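Local coordinates for protein putative dimetal phosphatase (Danio rerio, PDB 2NXF) that probably hydrolyses ADP-ribose and CDP-alcohols such as CDP-choline, as a metallophosphoesterase with a dinuclear metal centre, at residues D42-W47 against H294-T298; F99-R104 against V154-E158; L224-P230 against L259-H265; P4-F8 against P138-F144. All blocks are in the same frame, centred on the assembly; numbering follows the deposited sequence.

The contacts sample the two-sheet alpha/beta sandwich of a calcineurin-like phosphoesterase. Contact 3, its centre about 6 Å from the centre of the chain, carries two zinc ligands at its strands' C-terminal ends. Contact 4 closes the interface between the two sheets, its centre about 16 Å from that of contact 3; they touch where Phe226 CE2 lies 3.8 Å from Phe144 CD2. Contact 1 packs a helix on the sheet that holds strands 6-11 and 295-301 and meets contact 4 through Thr298 and Thr7. Contact 2, about 20 Å from contact 3 between centres, joins the end of helix 96-101 to a loop beside the metal site, where Tyr100 is hydrogen-bonded to the zinc ligand Asn96.

Contact 1: D42-W47 against H294-T298; sequences DAVLQW and HAFAT
With Phe296 CG placed between its backbone N and carbonyl carbon (chi1 77°) and Trp47 CG beside its own N, the two rings meet where helix 35-49 packs on strand 295-301, a helix-on-sheet layer of the alpha/beta sandwich. Their planes stand 85° apart, an offset edge-to-face pair in which the Phe296 edge is turned to the face of the indole five-membered ring, centroids 5.1 Å apart. Ala43 CB sits over the centre of one Phe296 face, 3.7 Å from the centroid, while the Gln46 amide, its plane perpendicular to the ring, meets the edge at CZ. Trp47 NE1 donates to Ala297 O at 3.1 Å, arriving from above the carbonyl plane rather than on a lone pair. A leucine in place of Trp47 would probably cost Ala297 O this donor and open a gap beside Phe296. At the polar end, Asp42 OD2 is gripped by two donors from opposite faces of the carboxylate plane: Gln46 NE2 on the syn side at 2.8 Å and, on the anti side, His294 NE2, which lies 2.7 Å from Asp42 OD2 with an N-H...O angle of 150°.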
loop_
_atom_site.group_PDB
_atom_site.type_symbol
_atom_site.label_atom_id
_atom_site.label_comp_id
_atom_site.label_asym_id
_atom_site.label_seq_id
_atom_site.Cartn_x
_atom_site.Cartn_y
_atom_site.Cartn_z
ATOM N N ASP A 42 -0.420 -5.991 -19.054
ATOM C CA ASP A 42 -0.558 -7.451 -19.052
ATOM C C ASP A 42 -1.361 -7.967 -17.846
ATOM O O ASP A 42 -2.196 -8.883 -17.998
ATOM C CB ASP A 42 0.790 -8.153 -19.113
ATOM C CG ASP A 42 0.633 -9.662 -19.119
ATOM O OD1 ASP A 42 0.303 -10.230 -20.191
ATOM O OD2 ASP A 42 0.760 -10.256 -18.027
ATOM N N ALA A 43 -1.121 -7.374 -16.670
ATOM C CA ALA A 43 -1.899 -7.736 -15.470
ATOM C C ALA A 43 -3.395 -7.502 -15.742
ATOM O O ALA A 43 -4.246 -8.362 -15.465
ATOM C CB ALA A 43 -1.445 -6.928 -14.269
ATOM N N VAL A 44 -3.692 -6.335 -16.316
ATOM C CA VAL A 44 -5.074 -5.958 -16.653
ATOM C C VAL A 44 -5.706 -6.943 -17.624
ATOM O O VAL A 44 -6.846 -7.393 -17.419
ATOM C CB VAL A 44 -5.151 -4.492 -17.172
ATOM C CG1 VAL A 44 -6.517 -4.199 -17.862
ATOM C CG2 VAL A 44 -4.906 -3.548 -16.045
ATOM N N LEU A 45 -4.963 -7.318 -18.668
ATOM C CA LEU A 45 -5.420 -8.359 -19.590
ATOM C C LEU A 45 -5.795 -9.652 -18.850
ATOM O O LEU A 45 -6.862 -10.231 -19.097
ATOM C CB LEU A 45 -4.333 -8.626 -20.636
ATOM C CG LEU A 45 -4.612 -9.607 -21.757
ATOM C CD1 LEU A 45 -5.935 -9.293 -22.434
ATOM C CD2 LEU A 45 -3.465 -9.538 -22.777
ATOM N N GLN A 46 -4.928 -10.085 -17.932
ATOM C CA GLN A 46 -5.172 -11.306 -17.156
ATOM C C GLN A 46 -6.389 -11.171 -16.227
ATOM O O GLN A 46 -7.232 -12.072 -16.186
ATOM C CB GLN A 46 -3.911 -11.755 -16.400
ATOM C CG GLN A 46 -2.749 -12.097 -17.350
ATOM C CD GLN A 46 -1.648 -12.942 -16.698
ATOM O OE1 GLN A 46 -1.926 -13.913 -15.972
ATOM N NE2 GLN A 46 -0.387 -12.589 -16.977
ATOM N N TRP A 47 -6.514 -10.032 -15.550
ATOM C CA TRP A 47 -7.649 -9.786 -14.643
ATOM C C TRP A 47 -8.966 -9.748 -15.402
ATOM O O TRP A 47 -9.999 -10.173 -14.882
ATOM C CB TRP A 47 -7.467 -8.474 -13.894
ATOM C CG TRP A 47 -6.365 -8.500 -12.875
ATOM C CD1 TRP A 47 -5.944 -9.570 -12.134
ATOM C CD2 TRP A 47 -5.564 -7.382 -12.469
ATOM N NE1 TRP A 47 -4.913 -9.181 -11.289
ATOM C CE2 TRP A 47 -4.671 -7.841 -11.480
ATOM C CE3 TRP A 47 -5.503 -6.032 -12.866
ATOM C CZ2 TRP A 47 -3.738 -6.991 -10.861
ATOM C CZ3 TRP A 47 -4.566 -5.180 -12.237
ATOM C CH2 TRP A 47 -3.701 -5.674 -11.259
ATOM N N HIS A 294 7.591 -10.723 -13.794
ATOM C CA HIS A 294 6.292 -10.096 -13.535
ATOM C C HIS A 294 6.152 -9.911 -12.048
ATOM O O HIS A 294 6.970 -10.423 -11.287
ATOM C CB HIS A 294 5.129 -10.980 -14.012
ATOM C CG HIS A 294 4.033 -10.225 -14.706
ATOM N ND1 HIS A 294 3.599 -8.982 -14.298
ATOM C CD2 HIS A 294 3.288 -10.547 -15.794
ATOM C CE1 HIS A 294 2.631 -8.570 -15.099
ATOM N NE2 HIS A 294 2.421 -9.504 -16.009
ATOM N N ALA A 295 5.136 -9.152 -11.648
ATOM C CA ALA A 295 4.760 -9.029 -10.226
ATOM C C ALA A 295 3.346 -8.523 -10.070
ATOM O O ALA A 295 3.103 -7.316 -10.056
ATOM C CB ALA A 295 5.728 -8.090 -9.477
ATOM N N PHE A 296 2.401 -9.447 -9.974
ATOM C CA PHE A 296 1.056 -9.083 -9.591
ATOM C C PHE A 296 0.370 -10.352 -9.117
ATOM O O PHE A 296 0.953 -11.440 -9.154
ATOM C CB PHE A 296 0.275 -8.408 -10.747
ATOM C CG PHE A 296 -0.240 -9.371 -11.796
ATOM C CD1 PHE A 296 -1.587 -9.763 -11.819
ATOM C CD2 PHE A 296 0.611 -9.868 -12.778
ATOM C CE1 PHE A 296 -2.068 -10.662 -12.803
ATOM C CE2 PHE A 296 0.135 -10.755 -13.780
ATOM C CZ PHE A 296 -1.200 -11.155 -13.782
ATOM N N ALA A 297 -0.856 -10.211 -8.636
ATOM C CA ALA A 297 -1.584 -11.389 -8.192
ATOM C C ALA A 297 -3.084 -11.237 -8.422
ATOM O O ALA A 297 -3.582 -10.126 -8.702
ATOM C CB ALA A 297 -1.296 -11.633 -6.708
ATOM N N THR A 298 -3.788 -12.340 -8.234
ATOM C CA THR A 298 -5.239 -12.343 -8.124
ATOM C C THR A 298 -5.575 -13.117 -6.859
ATOM O O THR A 298 -5.034 -14.203 -6.632
ATOM C CB THR A 298 -5.897 -13.020 -9.333
ATOM O OG1 THR A 298 -5.425 -12.386 -10.533
ATOM C CG2 THR A 298 -7.424 -12.898 -9.253
#

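Contact 2: F99-R104 against V154-E158; sequences FYNFSR and VIGRE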
loop_
_atom_site.group_PDB
_atom_site.type_symbol
_atom_site.label_atom_id
_atom_site.label_comp_id
_atom_site.label_asym_id
_atom_site.label_seq_id
_atom_site.Cartn_x
_atom_site.Cartn_y
_atom_site.Cartn_z
ATOM N N PHE A 99 2.538 11.301 -2.873
ATOM C CA PHE A 99 2.792 12.590 -2.201
ATOM C C PHE A 99 3.949 13.412 -2.780
ATOM O O PHE A 99 3.964 14.650 -2.664
ATOM C CB PHE A 99 2.928 12.403 -0.688
ATOM C CG PHE A 99 1.702 11.827 -0.054
ATOM C CD1 PHE A 99 0.537 12.594 0.087
ATOM C CD2 PHE A 99 1.684 10.509 0.370
ATOM C CE1 PHE A 99 -0.621 12.027 0.681
ATOM C CE2 PHE A 99 0.535 9.937 0.949
ATOM C CZ PHE A 99 -0.620 10.707 1.096
ATOM N N TYR A 100 4.913 12.736 -3.396
ATOM C CA TYR A 100 5.991 13.443 -4.086
ATOM C C TYR A 100 5.415 14.203 -5.278
ATOM O O TYR A 100 5.882 15.292 -5.600
ATOM C CB TYR A 100 7.070 12.481 -4.608
ATOM C CG TYR A 100 7.805 11.682 -3.550
ATOM C CD1 TYR A 100 7.959 12.163 -2.247
ATOM C CD2 TYR A 100 8.375 10.449 -3.870
ATOM C CE1 TYR A 100 8.635 11.425 -1.277
ATOM C CE2 TYR A 100 9.050 9.692 -2.918
ATOM C CZ TYR A 100 9.168 10.174 -1.618
ATOM O OH TYR A 100 9.814 9.401 -0.677
ATOM N N ASN A 101 4.420 13.611 -5.938
ATOM C CA ASN A 101 3.812 14.231 -7.124
ATOM C C ASN A 101 2.705 15.231 -6.839
ATOM O O ASN A 101 2.575 16.209 -7.565
ATOM C CB ASN A 101 3.240 13.148 -8.050
ATOM C CG ASN A 101 4.317 12.448 -8.861
ATOM O OD1 ASN A 101 4.814 13.003 -9.839
ATOM N ND2 ASN A 101 4.708 11.244 -8.432
ATOM N N PHE A 102 1.875 14.946 -5.833
ATOM C CA PHE A 102 0.622 15.684 -5.618
ATOM C C PHE A 102 0.399 16.030 -4.158
ATOM O O PHE A 102 0.769 15.262 -3.253
ATOM C CB PHE A 102 -0.587 14.846 -6.086
ATOM C CG PHE A 102 -0.475 14.334 -7.502
ATOM C CD1 PHE A 102 -0.492 15.215 -8.580
ATOM C CD2 PHE A 102 -0.384 12.963 -7.746
ATOM C CE1 PHE A 102 -0.385 14.735 -9.911
ATOM C CE2 PHE A 102 -0.278 12.465 -9.063
ATOM C CZ PHE A 102 -0.295 13.354 -10.139
ATOM N N SER A 103 -0.260 17.163 -3.934
ATOM C CA SER A 103 -0.752 17.530 -2.600
ATOM C C SER A 103 -1.980 16.685 -2.266
ATOM O O SER A 103 -2.552 16.044 -3.158
ATOM C CB SER A 103 -1.132 19.008 -2.590
ATOM O OG SER A 103 -2.276 19.220 -3.416
ATOM N N ARG A 104 -2.402 16.673 -0.997
ATOM C CA ARG A 104 -3.645 15.958 -0.631
ATOM C C ARG A 104 -4.887 16.506 -1.333
ATOM O O ARG A 104 -5.690 15.718 -1.830
ATOM C CB ARG A 104 -3.879 15.909 0.888
ATOM C CG ARG A 104 -3.297 14.704 1.541
ATOM C CD ARG A 104 -3.301 14.811 3.052
ATOM N NE ARG A 104 -2.434 13.768 3.590
ATOM C CZ ARG A 104 -2.809 12.512 3.823
ATOM N NH1 ARG A 104 -1.936 11.649 4.326
ATOM N NH2 ARG A 104 -4.057 12.114 3.586
ATOM N N VAL A 154 5.907 13.879 6.981
ATOM C CA VAL A 154 6.306 15.222 6.590
ATOM C C VAL A 154 6.068 15.451 5.096
ATOM O O VAL A 154 5.969 16.589 4.655
ATOM C CB VAL A 154 7.758 15.560 6.994
ATOM C CG1 VAL A 154 7.888 15.614 8.509
ATOM C CG2 VAL A 154 8.741 14.561 6.390
ATOM N N ILE A 155 5.961 14.360 4.331
ATOM C CA ILE A 155 5.824 14.478 2.878
ATOM C C ILE A 155 4.360 14.596 2.429
ATOM O O ILE A 155 4.086 15.083 1.311
ATOM C CB ILE A 155 6.516 13.320 2.122
ATOM C CG1 ILE A 155 5.863 11.963 2.472
ATOM C CG2 ILE A 155 8.027 13.339 2.348
ATOM C CD1 ILE A 155 6.296 10.859 1.546
ATOM N N GLY A 156 3.443 14.178 3.300
ATOM C CA GLY A 156 2.006 14.177 2.995
ATOM C C GLY A 156 1.150 15.118 3.832
ATOM O O GLY A 156 -0.082 14.981 3.881
ATOM N N ARG A 157 1.796 16.060 4.509
ATOM C CA ARG A 157 1.090 17.084 5.289
ATOM C C ARG A 157 1.719 18.457 5.008
ATOM O O ARG A 157 2.888 18.533 4.640
ATOM C CB ARG A 157 1.169 16.742 6.781
ATOM C CG ARG A 157 0.398 15.477 7.207
ATOM C CD ARG A 157 -1.119 15.646 6.995
ATOM N NE ARG A 157 -1.864 14.437 7.356
ATOM C CZ ARG A 157 -3.161 14.262 7.121
ATOM N NH1 ARG A 157 -3.864 15.202 6.471
ATOM N NH2 ARG A 157 -3.750 13.137 7.518
ATOM N N GLU A 158 0.935 19.524 5.165
ATOM C CA GLU A 158 1.365 20.890 4.839
ATOM C C GLU A 158 2.240 21.457 5.941
ATOM O O GLU A 158 1.920 21.331 7.123
ATOM C CB GLU A 158 0.152 21.817 4.669
ATOM C CG GLU A 158 -0.800 21.469 3.530
ATOM C CD GLU A 158 -2.082 22.321 3.536
ATOM O OE1 GLU A 158 -2.033 23.494 3.971
ATOM O OE2 GLU A 158 -3.139 21.804 3.092
#
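Ile155, Arg104 and Phe99 bury the largest areas here. Arg104, extended from CG to NE, sends NE to Gly156 O at 2.7 Å; the bond lies in the carbonyl plane and within the guanidinium plane, with an N-H...O angle of 158°, which fixes the rotation of the group. One face of that guanidinium is met by Phe99 CE1, the opposite face by the guanidinium of Arg157, stacked at 3.7 Å between centres with planes 11° apart. The like charges are probably offset by Asp148, which pairs with Arg104, and by Asp151 and Asp130, which pair with Arg157. Ile155 CD1 lies 3.7 Å from Tyr100 CE1, and the Ile155 carbonyl O 3.5 Å from Phe99 CB. Gly156 CA approaches the Phe99 ring obliquely, 3.6 Å from Phe99 CD1. The arrangement joins the end of helix 96-101, whose zinc ligand Asn96 is hydrogen-bonded through ND2 to Tyr100 OH, to the loop before helix 162-174, a second-shell packing beside the dinuclear metal site of a calcineurin-like phosphoesterase.

Contact 3: L224-P230 against L259-H265; sequences LIFSHLP and LCFIAGH. With ZN (zinc ion), chain C.
Ile225 O accepts the shortest backbone bond between the strands, from Ile262 N at 2.7 Å, and also takes a CA-H...O contact from Phe261. Ile225 N to Cys260 O and Ser227 N to Ile262 O continue the pattern, as expected for parallel strands in register. Beyond the strands, Gly264 N bonds His228 O at 3.0 Å, bent to 138° and from above the carbonyl plane, so the pairing distorts where the strands give way to the loops that carry the zinc ligands. There His228 NE2 and His265 ND1 each bind the zinc ion at 2.2 Å, and a water joins them at 2.1 Å from the metal; the same water donates to His265 O. Asp60 and Asn96 are further ligands. The imidazoles meet obliquely, planes 67° apart, with His265 CB over one face of the His228 ring. Second-shell acceptors probably fix the rotation of both rings: Leu58 O takes His228 ND1, and Asn198 OD1 is bonded to His265 NE2. On one face of the sheet Phe226 CE1 packs along Ile262 CD1 at 3.7 Å; on the other Ile225 CG2 touches Phe261 CE1 at 3.6 Å. The pair forms a beta-alpha-beta unit: its connecting helix 245-253 packs on Ile225 and Phe261, strand 142-146 lies beside 222-227 and strand 279-282 beside 258-263, and strand 6-11 of the other sheet meets Leu224 and Phe226.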
loop_
_atom_site.group_PDB
_atom_site.type_symbol
_atom_site.label_atom_id
_atom_site.label_comp_id
_atom_site.label_asym_id
_atom_site.label_seq_id
_atom_site.Cartn_x
_atom_site.Cartn_y
_atom_site.Cartn_z
ATOM N N LEU A 224 -9.762 -7.710 5.376
ATOM C CA LEU A 224 -8.513 -7.546 4.669
ATOM C C LEU A 224 -8.153 -6.071 4.761
ATOM O O LEU A 224 -8.965 -5.206 4.403
ATOM C CB LEU A 224 -8.668 -7.919 3.190
ATOM C CG LEU A 224 -9.006 -9.393 2.879
ATOM C CD1 LEU A 224 -10.522 -9.701 3.019
ATOM C CD2 LEU A 224 -8.570 -9.677 1.457
ATOM N N ILE A 225 -6.913 -5.799 5.164
ATOM C CA ILE A 225 -6.450 -4.436 5.419
ATOM C C ILE A 225 -5.321 -4.128 4.462
ATOM O O ILE A 225 -4.425 -4.966 4.276
ATOM C CB ILE A 225 -5.985 -4.307 6.877
ATOM C CG1 ILE A 225 -7.152 -4.670 7.819
ATOM C CG2 ILE A 225 -5.487 -2.871 7.194
ATOM C CD1 ILE A 225 -6.703 -4.857 9.246
ATOM N N PHE A 226 -5.372 -2.943 3.855
ATOM C CA PHE A 226 -4.422 -2.565 2.809
ATOM C C PHE A 226 -3.747 -1.274 3.230
ATOM O O PHE A 226 -4.418 -0.344 3.695
ATOM C CB PHE A 226 -5.150 -2.330 1.483
ATOM C CG PHE A 226 -5.878 -3.544 0.969
ATOM C CD1 PHE A 226 -5.259 -4.435 0.112
ATOM C CD2 PHE A 226 -7.202 -3.805 1.374
ATOM C CE1 PHE A 226 -5.950 -5.562 -0.365
ATOM C CE2 PHE A 226 -7.880 -4.936 0.900
ATOM C CZ PHE A 226 -7.255 -5.806 0.036
ATOM N N SER A 227 -2.428 -1.215 3.079
ATOM C CA SER A 227 -1.657 -0.039 3.502
ATOM C C SER A 227 -0.458 0.087 2.568
ATOM O O SER A 227 0.076 -0.931 2.146
ATOM C CB SER A 227 -1.182 -0.274 4.939
ATOM O OG SER A 227 -0.161 0.646 5.334
ATOM N N HIS A 228 0.011 1.303 2.258
ATOM C CA HIS A 228 1.215 1.318 1.418
ATOM C C HIS A 228 2.361 0.670 2.208
ATOM O O HIS A 228 3.166 -0.090 1.642
ATOM C CB HIS A 228 1.640 2.730 1.015
ATOM C CG HIS A 228 2.790 2.734 0.072
ATOM N ND1 HIS A 228 2.729 2.125 -1.167
ATOM C CD2 HIS A 228 4.041 3.235 0.196
ATOM C CE1 HIS A 228 3.898 2.277 -1.777
ATOM N NE2 HIS A 228 4.709 2.943 -0.970
ATOM N N LEU A 229 2.422 0.971 3.501
ATOM C CA LEU A 229 3.523 0.518 4.348
ATOM C C LEU A 229 3.208 -0.749 5.127
ATOM O O LEU A 229 2.124 -0.876 5.731
ATOM C CB LEU A 229 3.895 1.603 5.385
ATOM C CG LEU A 229 4.411 2.933 4.814
ATOM C CD1 LEU A 229 4.722 3.921 5.968
ATOM C CD2 LEU A 229 5.607 2.721 3.936
ATOM N N PRO A 230 4.169 -1.684 5.154
ATOM C CA PRO A 230 4.050 -2.871 6.017
ATOM C C PRO A 230 4.213 -2.501 7.495
ATOM O O PRO A 230 4.793 -1.450 7.825
ATOM C CB PRO A 230 5.217 -3.758 5.560
ATOM C CG PRO A 230 6.232 -2.809 5.009
ATOM C CD PRO A 230 5.404 -1.711 4.349
ATOM N N LEU A 259 -7.956 -10.985 8.692
ATOM C CA LEU A 259 -7.551 -12.090 7.839
ATOM C C LEU A 259 -6.125 -11.840 7.388
ATOM O O LEU A 259 -5.240 -12.675 7.598
ATOM C CB LEU A 259 -8.502 -12.245 6.648
ATOM C CG LEU A 259 -8.122 -13.304 5.602
ATOM C CD1 LEU A 259 -8.031 -14.720 6.190
ATOM C CD2 LEU A 259 -9.102 -13.227 4.430
ATOM N N CYS A 260 -5.894 -10.670 6.794
ATOM C CA CYS A 260 -4.552 -10.356 6.313
ATOM C C CYS A 260 -4.327 -8.858 6.259
ATOM O O CYS A 260 -5.280 -8.063 6.228
ATOM C CB CYS A 260 -4.323 -10.981 4.943
ATOM S SG CYS A 260 -5.509 -10.455 3.682
ATOM N N PHE A 261 -3.049 -8.495 6.251
ATOM C CA PHE A 261 -2.616 -7.128 6.142
ATOM C C PHE A 261 -1.701 -7.096 4.928
ATOM O O PHE A 261 -0.688 -7.795 4.895
ATOM C CB PHE A 261 -1.860 -6.739 7.409
ATOM C CG PHE A 261 -1.508 -5.284 7.469
ATOM C CD1 PHE A 261 -2.314 -4.388 8.175
ATOM C CD2 PHE A 261 -0.390 -4.805 6.784
ATOM C CE1 PHE A 261 -1.986 -3.010 8.216
ATOM C CE2 PHE A 261 -0.048 -3.445 6.827
ATOM C CZ PHE A 261 -0.855 -2.547 7.535
ATOM N N ILE A 262 -2.096 -6.335 3.916
ATOM C CA ILE A 262 -1.406 -6.375 2.609
ATOM C C ILE A 262 -0.802 -5.012 2.342
ATOM O O ILE A 262 -1.482 -3.981 2.465
ATOM C CB ILE A 262 -2.405 -6.774 1.471
ATOM C CG1 ILE A 262 -2.928 -8.200 1.707
ATOM C CG2 ILE A 262 -1.736 -6.712 0.104
ATOM C CD1 ILE A 262 -4.131 -8.588 0.821
ATOM N N ALA A 263 0.488 -5.000 2.008
ATOM C CA ALA A 263 1.190 -3.742 1.806
ATOM C C ALA A 263 2.092 -3.804 0.581
ATOM O O ALA A 263 2.312 -4.879 0.033
ATOM C CB ALA A 263 2.020 -3.402 3.053
ATOM N N GLY A 264 2.601 -2.646 0.165
ATOM C CA GLY A 264 3.608 -2.574 -0.906
ATOM C C GLY A 264 4.856 -1.986 -0.265
ATOM O O GLY A 264 5.263 -2.396 0.843
ATOM N N HIS A 265 5.469 -1.029 -0.968
ATOM C CA HIS A 265 6.602 -0.213 -0.472
ATOM C C HIS A 265 7.935 -0.933 -0.474
ATOM O O HIS A 265 8.906 -0.415 -1.030
ATOM C CB HIS A 265 6.303 0.426 0.904
ATOM C CG HIS A 265 7.248 1.529 1.310
ATOM N ND1 HIS A 265 7.396 2.700 0.593
ATOM C CD2 HIS A 265 8.013 1.671 2.419
ATOM C CE1 HIS A 265 8.226 3.510 1.232
ATOM N NE2 HIS A 265 8.627 2.904 2.344
HETATM ZN ZN ZN C . 6.803 3.482 -1.424
HETATM O O HOH W 1 8.067 1.933 -2.214
#

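Contact 4: P4-F8 against P138-F144; sequences PVFTF and PAPNFRF
Phe6 and Phe8 meet Pro138 and Phe144 in the tight part of this contact, where the start of strand 6-11 faces the corner between strands 134-139 and 142-146 across the two-sheet sandwich. Pro138 CB sits over one face of the Phe6 ring, 3.4 Å from CZ and 23° off the ring normal from the centroid, a CH-pi contact. Phe144 is turned edge-on to Phe8: its CZ stands over the centre of the Phe8 face, with ring planes 66° apart and centroids 5.0 Å apart. Phe6 CE2 also touches Phe144 CZ at 3.8 Å, which closes a cluster of three rings. Phe6 CG lies opposite its backbone N (chi1 -166°), a setting that carries the ring across to Pro138. Replacing Phe6 by an alanine would probably open a gap beside Pro138 and Phe144 CZ, leaving Pro138 CB without its aromatic face. Towards solvent the packing thins. Val5 CG1 meets Ala139 CB at 3.8 Å and Phe142 CE2 at 3.9 Å, but approaches Pro140 CD only to 4.4 Å, beside the type II turn from Ala139 to Phe142 whose Pro140 and Asn141 are exposed. Val5 and Phe6 both face Leu301, a classic beta bulge at the strand's start. No hydrogen bond crosses between the two segments, which implies that they are held together by apolar and aromatic packing, while their backbones pair with other strands.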
loop_
_atom_site.group_PDB
_atom_site.type_symbol
_atom_site.label_atom_id
_atom_site.label_comp_id
_atom_site.label_asym_id
_atom_site.label_seq_id
_atom_site.Cartn_x
_atom_site.Cartn_y
_atom_site.Cartn_z
ATOM N N PRO A 4 -15.500 -19.333 -5.497
ATOM C CA PRO A 4 -15.132 -18.158 -4.669
ATOM C C PRO A 4 -16.268 -17.170 -4.410
ATOM O O PRO A 4 -17.135 -16.975 -5.270
ATOM C CB PRO A 4 -14.005 -17.477 -5.463
ATOM C CG PRO A 4 -14.121 -17.952 -6.843
ATOM C CD PRO A 4 -14.921 -19.244 -6.856
ATOM N N VAL A 5 -16.270 -16.595 -3.210
ATOM C CA VAL A 5 -17.227 -15.565 -2.829
ATOM C C VAL A 5 -16.886 -14.250 -3.535
ATOM O O VAL A 5 -17.784 -13.478 -3.896
ATOM C CB VAL A 5 -17.233 -15.348 -1.289
ATOM C CG1 VAL A 5 -18.190 -14.231 -0.887
ATOM C CG2 VAL A 5 -17.604 -16.637 -0.568
ATOM N N PHE A 6 -15.589 -13.988 -3.710
ATOM C CA PHE A 6 -15.132 -12.726 -4.266
ATOM C C PHE A 6 -13.737 -12.909 -4.845
ATOM O O PHE A 6 -12.948 -13.691 -4.319
ATOM C CB PHE A 6 -15.102 -11.654 -3.161
ATOM C CG PHE A 6 -14.961 -10.237 -3.671
ATOM C CD1 PHE A 6 -16.029 -9.598 -4.315
ATOM C CD2 PHE A 6 -13.779 -9.528 -3.472
ATOM C CE1 PHE A 6 -15.881 -8.261 -4.767
ATOM C CE2 PHE A 6 -13.630 -8.206 -3.924
ATOM C CZ PHE A 6 -14.690 -7.581 -4.574
ATOM N N THR A 7 -13.440 -12.172 -5.911
ATOM C CA THR A 7 -12.174 -12.327 -6.646
ATOM C C THR A 7 -11.661 -10.932 -6.978
ATOM O O THR A 7 -12.405 -10.110 -7.505
ATOM C CB THR A 7 -12.405 -13.105 -7.976
ATOM O OG1 THR A 7 -12.926 -14.423 -7.713
ATOM C CG2 THR A 7 -11.109 -13.220 -8.759
ATOM N N PHE A 8 -10.397 -10.640 -6.652
ATOM C CA PHE A 8 -9.881 -9.284 -6.908
ATOM C C PHE A 8 -8.419 -9.306 -7.324
ATOM O O PHE A 8 -7.678 -10.177 -6.894
ATOM C CB PHE A 8 -10.109 -8.343 -5.724
ATOM C CG PHE A 8 -9.410 -8.752 -4.444
ATOM C CD1 PHE A 8 -8.249 -8.105 -4.022
ATOM C CD2 PHE A 8 -9.952 -9.765 -3.643
ATOM C CE1 PHE A 8 -7.630 -8.467 -2.824
ATOM C CE2 PHE A 8 -9.336 -10.151 -2.456
ATOM C CZ PHE A 8 -8.180 -9.506 -2.049
ATOM N N PRO A 138 -17.212 -5.709 0.164
ATOM C CA PRO A 138 -17.335 -6.091 -1.246
ATOM C C PRO A 138 -18.222 -7.320 -1.475
ATOM O O PRO A 138 -18.684 -7.553 -2.602
ATOM C CB PRO A 138 -15.890 -6.424 -1.627
ATOM C CG PRO A 138 -15.288 -6.964 -0.356
ATOM C CD PRO A 138 -15.927 -6.147 0.747
ATOM N N ALA A 139 -18.465 -8.094 -0.415
ATOM C CA ALA A 139 -19.136 -9.393 -0.510
ATOM C C ALA A 139 -19.561 -9.810 0.891
ATOM O O ALA A 139 -18.926 -9.393 1.868
ATOM C CB ALA A 139 -18.181 -10.433 -1.098
ATOM N N PRO A 140 -20.606 -10.649 1.001
ATOM C CA PRO A 140 -21.110 -11.040 2.315
ATOM C C PRO A 140 -20.016 -11.640 3.196
ATOM O O PRO A 140 -19.274 -12.513 2.737
ATOM C CB PRO A 140 -22.170 -12.106 1.979
ATOM C CG PRO A 140 -22.630 -11.745 0.608
ATOM C CD PRO A 140 -21.383 -11.283 -0.088
ATOM N N ASN A 141 -19.917 -11.149 4.437
ATOM C CA ASN A 141 -18.974 -11.662 5.451
ATOM C C ASN A 141 -17.516 -11.231 5.252
ATOM O O ASN A 141 -16.623 -11.752 5.936
ATOM C CB ASN A 141 -19.045 -13.202 5.579
ATOM C CG ASN A 141 -20.461 -13.714 5.796
ATOM O OD1 ASN A 141 -20.971 -14.534 5.021
ATOM N ND2 ASN A 141 -21.103 -13.241 6.854
ATOM N N PHE A 142 -17.281 -10.320 4.310
ATOM C CA PHE A 142 -15.932 -9.770 4.066
ATOM C C PHE A 142 -15.920 -8.270 4.127
ATOM O O PHE A 142 -16.918 -7.611 3.778
ATOM C CB PHE A 142 -15.373 -10.237 2.715
ATOM C CG PHE A 142 -15.113 -11.705 2.672
ATOM C CD1 PHE A 142 -13.927 -12.214 3.182
ATOM C CD2 PHE A 142 -16.070 -12.590 2.163
ATOM C CE1 PHE A 142 -13.690 -13.588 3.189
ATOM C CE2 PHE A 142 -15.833 -13.972 2.150
ATOM C CZ PHE A 142 -14.644 -14.462 2.665
ATOM N N ARG A 143 -14.796 -7.726 4.586
ATOM C CA ARG A 143 -14.670 -6.277 4.695
ATOM C C ARG A 143 -13.271 -5.885 4.258
ATOM O O ARG A 143 -12.319 -6.574 4.607
ATOM C CB ARG A 143 -14.959 -5.799 6.117
ATOM C CG ARG A 143 -15.056 -4.245 6.165
ATOM C CD ARG A 143 -15.849 -3.768 7.332
ATOM N NE ARG A 143 -17.187 -4.340 7.310
ATOM C CZ ARG A 143 -18.244 -3.772 6.732
ATOM N NH1 ARG A 143 -18.139 -2.583 6.133
ATOM N NH2 ARG A 143 -19.403 -4.387 6.765
ATOM N N PHE A 144 -13.173 -4.822 3.453
ATOM C CA PHE A 144 -11.881 -4.244 3.041
ATOM C C PHE A 144 -11.679 -2.943 3.781
ATOM O O PHE A 144 -12.617 -2.142 3.911
ATOM C CB PHE A 144 -11.879 -3.906 1.537
ATOM C CG PHE A 144 -11.643 -5.086 0.618
ATOM C CD1 PHE A 144 -11.810 -6.391 1.049
ATOM C CD2 PHE A 144 -11.280 -4.865 -0.713
ATOM C CE1 PHE A 144 -11.586 -7.477 0.150
ATOM C CE2 PHE A 144 -11.059 -5.934 -1.594
ATOM C CZ PHE A 144 -11.204 -7.224 -1.162
#